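Phosphogluconate dehydrogenase NAD-binding putative C-terminal domain-containing protein (Sinorhizobium meliloti, PDB 4EZB) is of unknown function but is probably an oxidoreductase, pairing a Rossmann-like domain with a helical C-terminal domain. Local coordinates at residues Asp240-Tyr245 and Asp300-Phe305; Ser247-His252 and Ala285-Ala290; Ala289-Gln294 and Val306-Arg311. All coordinates share one frame; numbering follows the deposited sequence.

Interaction 1: Asp240-Tyr245 and Asp300-Phe305; sequences DVADYY and DGYRGF
Asp-243 and Gly-301 sit at the closest approach of the two backbones, their CA atoms 4.4 Å apart, where helix 240-245 and the opening turn of helix 301-312 cross at 59° with axes 8.3 Å apart. The central bond runs from Tyr-302 N to Asp-243 OD1, 2.8 Å long with an N-H...O angle of 159°, and meets the oxygen nearly head-on along its C-O bond. Gly-301 has a positive phi, which suits a glycine, and a CB there would collide with Asp-243 OD1. Tyr-302 has CG lodged between its backbone N and carbonyl carbon (chi1 78°), which puts Tyr-302 CD1 only 3.2 Å from Asp-243 OD1 and points the phenol onward to a hydrogen bond with Glu-223. Beside this bond, Ala-242 CB packs on Tyr-302 CB at 4.0 Å. The contact joins the early part of helix 238-268 to helix 301-312 in the helical C-terminal part, with Leu-213 of helix 190-218 touching Ala-242.

Water 1 donates to Asp-243 OD1; water 2 donates to Asp-243 OD2 and accepts from Arg-303 NH1 at 3.0 Å, in the guanidinium plane. Asp-243 OD2 and Arg-303 NH1 stay 5.0 Å apart, so water carries this opposite-charge pair. With the Tyr-302 N-H, two waters and an arginine around it, the carboxylate would probably be favoured in its charged form.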
loop_
_atom_site.group_PDB
_atom_site.type_symbol
_atom_site.label_atom_id
_atom_site.label_comp_id
_atom_site.label_asym_id
_atom_site.label_seq_id
_atom_site.Cartn_x
_atom_site.Cartn_y
_atom_site.Cartn_z
ATOM N N ASP A 240 -11.100 10.468 5.341
ATOM C CA ASP A 240 -11.012 11.306 4.137
ATOM C C ASP A 240 -10.241 10.596 3.034
ATOM O O ASP A 240 -10.646 10.625 1.882
ATOM C CB ASP A 240 -10.323 12.631 4.429
ATOM C CG ASP A 240 -11.128 13.525 5.353
ATOM O OD1 ASP A 240 -12.340 13.288 5.571
ATOM O OD2 ASP A 240 -10.529 14.488 5.867
ATOM N N VAL A 241 -9.137 9.946 3.372
ATOM C CA VAL A 241 -8.404 9.189 2.351
ATOM C C VAL A 241 -9.230 8.073 1.726
ATOM O O VAL A 241 -9.187 7.860 0.503
ATOM C CB VAL A 241 -7.056 8.646 2.894
ATOM C CG1 VAL A 241 -6.393 7.694 1.885
ATOM C CG2 VAL A 241 -6.135 9.812 3.246
ATOM N N ALA A 242 -9.957 7.345 2.559
ATOM C CA ALA A 242 -10.771 6.212 2.078
ATOM C C ALA A 242 -11.988 6.687 1.302
ATOM O O ALA A 242 -12.354 6.073 0.315
ATOM C CB ALA A 242 -11.195 5.308 3.236
ATOM N N ASP A 243 -12.617 7.769 1.773
ATOM C CA ASP A 243 -13.696 8.431 1.048
ATOM C C ASP A 243 -13.185 8.783 -0.345
ATOM O O ASP A 243 -13.716 8.303 -1.348
ATOM C CB ASP A 243 -14.139 9.709 1.778
ATOM C CG ASP A 243 -15.101 9.430 2.929
ATOM O OD1 ASP A 243 -15.691 8.326 2.962
ATOM O OD2 ASP A 243 -15.266 10.324 3.801
ATOM N N TYR A 244 -12.109 9.572 -0.386
ATOM C CA TYR A 244 -11.578 10.088 -1.635
ATOM C C TYR A 244 -11.175 9.006 -2.630
ATOM O O TYR A 244 -11.573 9.070 -3.794
ATOM C CB TYR A 244 -10.402 11.049 -1.389
ATOM C CG TYR A 244 -9.868 11.679 -2.664
ATOM C CD1 TYR A 244 -8.943 10.997 -3.472
ATOM C CD2 TYR A 244 -10.316 12.936 -3.091
ATOM C CE1 TYR A 244 -8.463 11.560 -4.650
ATOM C CE2 TYR A 244 -9.831 13.510 -4.265
ATOM C CZ TYR A 244 -8.907 12.815 -5.039
ATOM O OH TYR A 244 -8.425 13.357 -6.214
ATOM N N TYR A 245 -10.356 8.047 -2.194
ATOM C CA TYR A 245 -9.774 7.042 -3.106
ATOM C C TYR A 245 -10.701 5.898 -3.517
ATOM O O TYR A 245 -10.556 5.329 -4.612
ATOM C CB TYR A 245 -8.432 6.519 -2.557
ATOM C CG TYR A 245 -7.353 7.542 -2.839
ATOM C CD1 TYR A 245 -6.769 7.625 -4.109
ATOM C CD2 TYR A 245 -6.982 8.472 -1.882
ATOM C CE1 TYR A 245 -5.817 8.583 -4.401
ATOM C CE2 TYR A 245 -6.035 9.447 -2.165
ATOM C CZ TYR A 245 -5.449 9.502 -3.421
ATOM O OH TYR A 245 -4.506 10.475 -3.712
ATOM N N ASP A 300 -20.817 8.894 -1.987
ATOM C CA ASP A 300 -21.275 8.007 -0.900
ATOM C C ASP A 300 -20.301 7.680 0.253
ATOM O O ASP A 300 -20.740 7.223 1.331
ATOM C CB ASP A 300 -21.845 6.704 -1.476
ATOM C CG ASP A 300 -23.287 6.847 -1.922
ATOM O OD1 ASP A 300 -24.030 7.629 -1.298
ATOM O OD2 ASP A 300 -23.684 6.171 -2.895
ATOM N N GLY A 301 -19.003 7.898 0.034
ATOM C CA GLY A 301 -17.986 7.627 1.058
ATOM C C GLY A 301 -17.736 6.148 1.314
ATOM O O GLY A 301 -18.427 5.283 0.742
ATOM N N TYR A 302 -16.760 5.854 2.182
ATOM C CA TYR A 302 -16.436 4.466 2.555
ATOM C C TYR A 302 -17.597 3.789 3.301
ATOM O O TYR A 302 -17.905 2.618 3.034
ATOM C CB TYR A 302 -15.120 4.378 3.370
ATOM C CG TYR A 302 -15.260 4.784 4.824
ATOM C CD1 TYR A 302 -15.059 6.098 5.220
ATOM C CD2 TYR A 302 -15.616 3.846 5.798
ATOM C CE1 TYR A 302 -15.192 6.470 6.541
ATOM C CE2 TYR A 302 -15.759 4.206 7.121
ATOM C CZ TYR A 302 -15.545 5.518 7.493
ATOM O OH TYR A 302 -15.681 5.885 8.820
ATOM N N ARG A 303 -18.264 4.523 4.196
ATOM C CA ARG A 303 -19.459 4.002 4.860
ATOM C C ARG A 303 -20.423 3.425 3.830
ATOM O O ARG A 303 -21.027 2.395 4.077
ATOM C CB ARG A 303 -20.144 5.064 5.716
ATOM C CG ARG A 303 -19.347 5.410 6.963
ATOM C CD ARG A 303 -19.908 6.650 7.646
ATOM N NE ARG A 303 -19.168 7.017 8.861
ATOM C CZ ARG A 303 -18.125 7.858 8.913
ATOM N NH1 ARG A 303 -17.656 8.446 7.807
ATOM N NH2 ARG A 303 -17.532 8.103 10.082
ATOM N N GLY A 304 -20.512 4.064 2.659
ATOM C CA GLY A 304 -21.284 3.554 1.522
ATOM C C GLY A 304 -20.623 2.435 0.736
ATOM O O GLY A 304 -21.225 1.382 0.562
ATOM N N PHE A 305 -19.381 2.637 0.268
ATOM C CA PHE A 305 -18.716 1.645 -0.615
ATOM C C PHE A 305 -18.346 0.305 0.051
ATOM O O PHE A 305 -18.442 -0.780 -0.568
ATOM C CB PHE A 305 -17.437 2.226 -1.259
ATOM C CG PHE A 305 -17.634 3.541 -1.972
ATOM C CD1 PHE A 305 -18.434 3.632 -3.103
ATOM C CD2 PHE A 305 -16.989 4.687 -1.524
ATOM C CE1 PHE A 305 -18.605 4.849 -3.757
ATOM C CE2 PHE A 305 -17.159 5.905 -2.162
ATOM C CZ PHE A 305 -17.973 5.988 -3.280
HETATM O O HOH W 1 -17.907 7.836 4.486
HETATM O O HOH W 2 -15.607 10.286 6.560
#

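Interaction 2: Ser247-His252 and Ala285-Ala290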
loop_
_atom_site.group_PDB
_atom_site.type_symbol
_atom_site.label_atom_id
_atom_site.label_comp_id
_atom_site.label_asym_id
_atom_site.label_seq_id
_atom_site.Cartn_x
_atom_site.Cartn_y
_atom_site.Cartn_z
ATOM N N SER A 247 -13.877 6.479 -3.906
ATOM C CA SER A 247 -14.758 7.116 -4.894
ATOM C C SER A 247 -14.059 7.213 -6.249
ATOM O O SER A 247 -14.701 7.147 -7.297
ATOM C CB SER A 247 -15.236 8.479 -4.425
ATOM O OG SER A 247 -14.208 9.411 -4.600
ATOM N N ARG A 248 -12.737 7.328 -6.216
ATOM C CA ARG A 248 -11.914 7.218 -7.399
ATOM C C ARG A 248 -12.016 5.817 -8.038
ATOM O O ARG A 248 -12.110 5.700 -9.265
ATOM C CB ARG A 248 -10.456 7.542 -7.036
ATOM C CG ARG A 248 -9.832 8.646 -7.866
ATOM C CD ARG A 248 -10.425 10.030 -7.613
ATOM N NE ARG A 248 -10.432 10.801 -8.860
ATOM C CZ ARG A 248 -9.374 11.423 -9.387
ATOM N NH1 ARG A 248 -8.193 11.402 -8.769
ATOM N NH2 ARG A 248 -9.499 12.078 -10.538
ATOM N N THR A 249 -11.973 4.764 -7.219
ATOM C CA THR A 249 -12.192 3.386 -7.708
ATOM C C THR A 249 -13.594 3.233 -8.311
ATOM O O THR A 249 -13.758 2.587 -9.351
ATOM C CB THR A 249 -12.038 2.325 -6.602
ATOM O OG1 THR A 249 -10.872 2.600 -5.822
ATOM C CG2 THR A 249 -11.927 0.904 -7.199
ATOM N N PHE A 250 -14.596 3.827 -7.663
ATOM C CA PHE A 250 -15.968 3.774 -8.155
ATOM C C PHE A 250 -16.054 4.400 -9.557
ATOM O O PHE A 250 -16.392 3.722 -10.531
ATOM C CB PHE A 250 -16.934 4.472 -7.173
ATOM C CG PHE A 250 -18.367 4.538 -7.651
ATOM C CD1 PHE A 250 -19.055 3.383 -8.028
ATOM C CD2 PHE A 250 -19.039 5.751 -7.702
ATOM C CE1 PHE A 250 -20.370 3.439 -8.464
ATOM C CE2 PHE A 250 -20.359 5.812 -8.140
ATOM C CZ PHE A 250 -21.023 4.656 -8.518
ATOM N N GLU A 251 -15.697 5.680 -9.639
ATOM C CA GLU A 251 -15.840 6.463 -10.854
ATOM C C GLU A 251 -14.869 6.031 -11.960
ATOM O O GLU A 251 -15.301 5.619 -13.026
ATOM C CB GLU A 251 -15.704 7.954 -10.541
ATOM C CG GLU A 251 -16.601 8.830 -11.397
ATOM C CD GLU A 251 -16.285 10.312 -11.276
ATOM O OE1 GLU A 251 -15.369 10.681 -10.504
ATOM O OE2 GLU A 251 -16.954 11.114 -11.967
ATOM N N HIS A 252 -13.568 6.096 -11.700
ATOM C CA HIS A 252 -12.564 5.917 -12.765
ATOM C C HIS A 252 -11.814 4.598 -12.679
ATOM O O HIS A 252 -10.701 4.491 -13.185
ATOM C CB HIS A 252 -11.536 7.062 -12.754
ATOM C CG HIS A 252 -12.137 8.431 -12.644
ATOM N ND1 HIS A 252 -11.984 9.222 -11.523
ATOM C CD2 HIS A 252 -12.889 9.151 -13.511
ATOM C CE1 HIS A 252 -12.616 10.367 -11.703
ATOM N NE2 HIS A 252 -13.176 10.349 -12.900
ATOM N N ALA A 285 -9.520 -3.147 -10.253
ATOM C CA ALA A 285 -10.431 -3.678 -11.293
ATOM C C ALA A 285 -11.532 -4.535 -10.695
ATOM O O ALA A 285 -12.698 -4.392 -11.067
ATOM C CB ALA A 285 -9.668 -4.485 -12.329
ATOM N N ALA A 286 -11.157 -5.445 -9.793
ATOM C CA ALA A 286 -12.130 -6.279 -9.102
ATOM C C ALA A 286 -13.129 -5.420 -8.347
ATOM O O ALA A 286 -14.318 -5.704 -8.379
ATOM C CB ALA A 286 -11.435 -7.237 -8.147
ATOM N N ALA A 287 -12.638 -4.364 -7.690
ATOM C CA ALA A 287 -13.470 -3.497 -6.850
ATOM C C ALA A 287 -14.385 -2.595 -7.675
ATOM O O ALA A 287 -15.562 -2.400 -7.318
ATOM C CB ALA A 287 -12.616 -2.665 -5.904
ATOM N N HIS A 288 -13.848 -2.067 -8.773
ATOM C CA HIS A 288 -14.641 -1.278 -9.717
ATOM C C HIS A 288 -15.832 -2.089 -10.265
ATOM O O HIS A 288 -16.982 -1.617 -10.272
ATOM C CB HIS A 288 -13.765 -0.792 -10.869
ATOM C CG HIS A 288 -14.522 -0.028 -11.907
ATOM N ND1 HIS A 288 -14.826 1.313 -11.771
ATOM C CD2 HIS A 288 -15.064 -0.421 -13.082
ATOM C CE1 HIS A 288 -15.511 1.716 -12.825
ATOM N NE2 HIS A 288 -15.664 0.686 -13.639
ATOM N N ALA A 289 -15.533 -3.303 -10.726
ATOM C CA ALA A 289 -16.548 -4.258 -11.202
ATOM C C ALA A 289 -17.575 -4.534 -10.102
ATOM O O ALA A 289 -18.788 -4.434 -10.322
ATOM C CB ALA A 289 -15.887 -5.558 -11.677
ATOM N N ALA A 290 -17.072 -4.866 -8.915
ATOM C CA ALA A 290 -17.905 -5.155 -7.762
ATOM C C ALA A 290 -18.917 -4.047 -7.466
ATOM O O ALA A 290 -20.057 -4.332 -7.087
ATOM C CB ALA A 290 -17.025 -5.410 -6.539
#
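His-288 reaches across to the backbone of helix 247-252, its CG anti to the backbone N (chi1 177°), which swings the ring out from its own helix. His-288 ND1 then donates to Thr-249 O over 2.9 Å, with an N-H...O angle of 164°. The acceptor lies in the imidazole plane, and its C=O points almost straight at the nitrogen. Phe-250 O comes up at the same ring edge, 3.2 Å from His-288 CE1, while Glu-251 O lies farther along. The edge of the ring thus faces a row of backbone carbonyls.

Thr-249 divides its branches. Thr-249 CG2, anti to the backbone N, lies against Ala-287 CB at 3.9 Å, while OG1 turns away to bond Glu-206 and the Tyr-245 carbonyl. A leucine in place of His-288 would probably leave Thr-249 O without its side-chain donor.

This is helix-on-helix packing, the axes 8.5 Å apart and their N-to-C directions 71° apart, in the helical C-terminal part of the chain. Helix 301-312 touches Ala-287 through Leu-309, helix 190-218 supplies Glu-206, and Phe-250 leans on Leu-296 and Val-298 of the loop after helix 275-291; no strand lies between the two segments in sequence.

Interaction 3: Ala289-Gln294 and Val306-Arg311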
loop_
_atom_site.group_PDB
_atom_site.type_symbol
_atom_site.label_atom_id
_atom_site.label_comp_id
_atom_site.label_asym_id
_atom_site.label_seq_id
_atom_site.Cartn_x
_atom_site.Cartn_y
_atom_site.Cartn_z
ATOM N N ALA A 289 -15.533 -3.303 -10.726
ATOM C CA ALA A 289 -16.548 -4.258 -11.202
ATOM C C ALA A 289 -17.575 -4.534 -10.102
ATOM O O ALA A 289 -18.788 -4.434 -10.322
ATOM C CB ALA A 289 -15.887 -5.558 -11.677
ATOM N N ALA A 290 -17.072 -4.866 -8.915
ATOM C CA ALA A 290 -17.905 -5.155 -7.762
ATOM C C ALA A 290 -18.917 -4.047 -7.466
ATOM O O ALA A 290 -20.057 -4.332 -7.087
ATOM C CB ALA A 290 -17.025 -5.410 -6.539
HETATM N N MSE A 291 -18.513 -2.793 -7.663
HETATM C CA MSE A 291 -19.369 -1.656 -7.299
HETATM C C MSE A 291 -20.347 -1.170 -8.355
HETATM O O MSE A 291 -21.287 -0.449 -8.023
HETATM C CB MSE A 291 -18.487 -0.501 -6.863
HETATM C CG MSE A 291 -17.850 -0.821 -5.508
HETATM SE SE MSE A 291 -16.992 0.818 -4.797
HETATM C CE MSE A 291 -15.378 0.693 -5.935
ATOM N N LYS A 292 -20.140 -1.547 -9.618
ATOM C CA LYS A 292 -21.021 -1.134 -10.724
ATOM C C LYS A 292 -22.441 -1.677 -10.539
ATOM O O LYS A 292 -22.609 -2.826 -10.126
ATOM C CB LYS A 292 -20.468 -1.624 -12.072
ATOM C CG LYS A 292 -19.446 -0.712 -12.755
ATOM C CD LYS A 292 -19.984 0.006 -13.999
ATOM C CE LYS A 292 -20.627 -0.946 -15.018
ATOM N NZ LYS A 292 -20.893 -0.365 -16.369
ATOM N N ASP A 293 -23.448 -0.848 -10.842
ATOM C CA ASP A 293 -24.893 -1.244 -10.829
ATOM C C ASP A 293 -25.402 -1.693 -9.444
ATOM O O ASP A 293 -26.200 -2.632 -9.330
ATOM C CB ASP A 293 -25.196 -2.315 -11.899
ATOM C CG ASP A 293 -25.034 -1.792 -13.342
ATOM O OD1 ASP A 293 -25.972 -1.151 -13.874
ATOM O OD2 ASP A 293 -23.977 -2.052 -13.962
ATOM N N GLN A 294 -24.925 -1.010 -8.405
ATOM C CA GLN A 294 -25.265 -1.303 -7.006
ATOM C C GLN A 294 -25.934 -0.099 -6.327
ATOM O O GLN A 294 -26.137 -0.097 -5.116
ATOM C CB GLN A 294 -24.010 -1.724 -6.214
ATOM C CG GLN A 294 -23.247 -2.923 -6.775
ATOM C CD GLN A 294 -24.090 -4.189 -6.809
ATOM O OE1 GLN A 294 -24.647 -4.601 -5.792
ATOM N NE2 GLN A 294 -24.190 -4.810 -7.989
ATOM N N VAL A 306 -17.866 0.399 1.290
ATOM C CA VAL A 306 -17.240 -0.736 1.948
ATOM C C VAL A 306 -18.217 -1.901 2.121
ATOM O O VAL A 306 -17.862 -3.045 1.806
ATOM C CB VAL A 306 -16.483 -0.322 3.246
ATOM C CG1 VAL A 306 -16.029 -1.539 4.037
ATOM C CG2 VAL A 306 -15.255 0.497 2.894
ATOM N N PRO A 307 -19.464 -1.630 2.573
ATOM C CA PRO A 307 -20.394 -2.777 2.703
ATOM C C PRO A 307 -20.694 -3.434 1.364
ATOM O O PRO A 307 -20.900 -4.656 1.285
ATOM C CB PRO A 307 -21.647 -2.154 3.316
ATOM C CG PRO A 307 -21.117 -0.981 4.076
ATOM C CD PRO A 307 -19.982 -0.432 3.250
ATOM N N VAL A 308 -20.672 -2.630 0.311
ATOM C CA VAL A 308 -20.911 -3.164 -1.007
ATOM C C VAL A 308 -19.745 -4.058 -1.432
ATOM O O VAL A 308 -19.979 -5.205 -1.833
ATOM C CB VAL A 308 -21.268 -2.075 -2.036
ATOM C CG1 VAL A 308 -21.194 -2.637 -3.450
ATOM C CG2 VAL A 308 -22.662 -1.537 -1.748
ATOM N N LEU A 309 -18.514 -3.548 -1.318
ATOM C CA LEU A 309 -17.298 -4.320 -1.588
ATOM C C LEU A 309 -17.193 -5.573 -0.726
ATOM O O LEU A 309 -16.846 -6.649 -1.230
ATOM C CB LEU A 309 -16.054 -3.478 -1.301
ATOM C CG LEU A 309 -15.624 -2.421 -2.301
ATOM C CD1 LEU A 309 -14.396 -1.700 -1.757
ATOM C CD2 LEU A 309 -15.341 -3.073 -3.654
ATOM N N ALA A 310 -17.444 -5.422 0.577
ATOM C CA ALA A 310 -17.429 -6.558 1.505
ATOM C C ALA A 310 -18.287 -7.713 0.948
ATOM O O ALA A 310 -17.807 -8.843 0.797
ATOM C CB ALA A 310 -17.919 -6.139 2.884
ATOM N N ARG A 311 -19.533 -7.400 0.608
ATOM C CA ARG A 311 -20.467 -8.385 0.066
ATOM C C ARG A 311 -20.124 -8.821 -1.351
ATOM O O ARG A 311 -20.109 -10.012 -1.651
ATOM C CB ARG A 311 -21.897 -7.851 0.135
ATOM C CG ARG A 311 -22.789 -8.542 1.167
ATOM C CD ARG A 311 -22.062 -8.963 2.446
ATOM N NE ARG A 311 -21.860 -7.867 3.395
ATOM C CZ ARG A 311 -21.248 -7.996 4.568
ATOM N NH1 ARG A 311 -21.118 -6.942 5.365
ATOM N NH2 ARG A 311 -20.770 -9.181 4.946
#
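Gln-294 carries the flat group nearest the contact, yet its amide plane is not what touches Val-308: the aliphatic Gln-294 CG does, 3.9 Å from Val-308 CG1. The chain bends at chi2 (-61°), folding the carboxamide back over its own loop, where Gln-294 NE2 makes a weak hydrogen bond of 3.3 Å to Lys-292 O. On the other segment, the guanidinium of Arg-311 has Ala-310 CB over one face, off toward the rim.

What joins the segments is apolar. Leu-309 CD2 settles against two residues of the last helical turn, Met-291 CG at 3.8 Å and Ala-290 CB at 4.1 Å. Met-291, a selenomethionine in this crystal, crosses Leu-309 obliquely; its selenium lies against Phe-305, and the bend at chi3 (-79°) turns the terminal methyl CE toward Thr-249 and Phe-250 of helix 238-268. Val-308 presents CG1, which meets Met-291 CG at 4.3 Å as well as the glutamine. Neither segment gives the other a hydrogen bond, and the fit between them rests on apolar packing. The Ala-290 carbonyl is instead bonded by Arg-312, one residue beyond the second segment.

Helix 275-291 stops here. Lys-292 is the first residue to leave helical angles, and a type II beta turn from Met-291 to Gln-294, with Asp-293 at positive phi, redirects the chain. The contact is therefore that of two consecutive helices linked by the loop 292-300, the end of the first packed on the second just beyond the kink at Pro-307. Leu-296 of that loop touches Met-291 and Val-308, making this a corner of the core of an all-helical domain.

In the fold
From the N terminus, the chain first builds its strand-containing part, then runs along helix 190-218 into the helical region that holds all three contacts. Helix 238-268 offers two sites in succession: 240-245 waits for 300-305, and 247-252 for 285-290. Interaction 2 closes first, bringing helix 275-291 back, and lies wholly within the longer loop that interaction 1 later completes. Interaction 3 begins where interaction 2 ends on helix 275-291, sharing Ala-289 and Ala-290; it closes the shortest loop and crosses interaction 1 along the chain. Together they tie helices 238-268, 275-291 and 301-312 pairwise into one packed group. Phe-305 joins all three, packing on Ser-247, Phe-250 and Met-291, while Leu-309 also meets Ala-287.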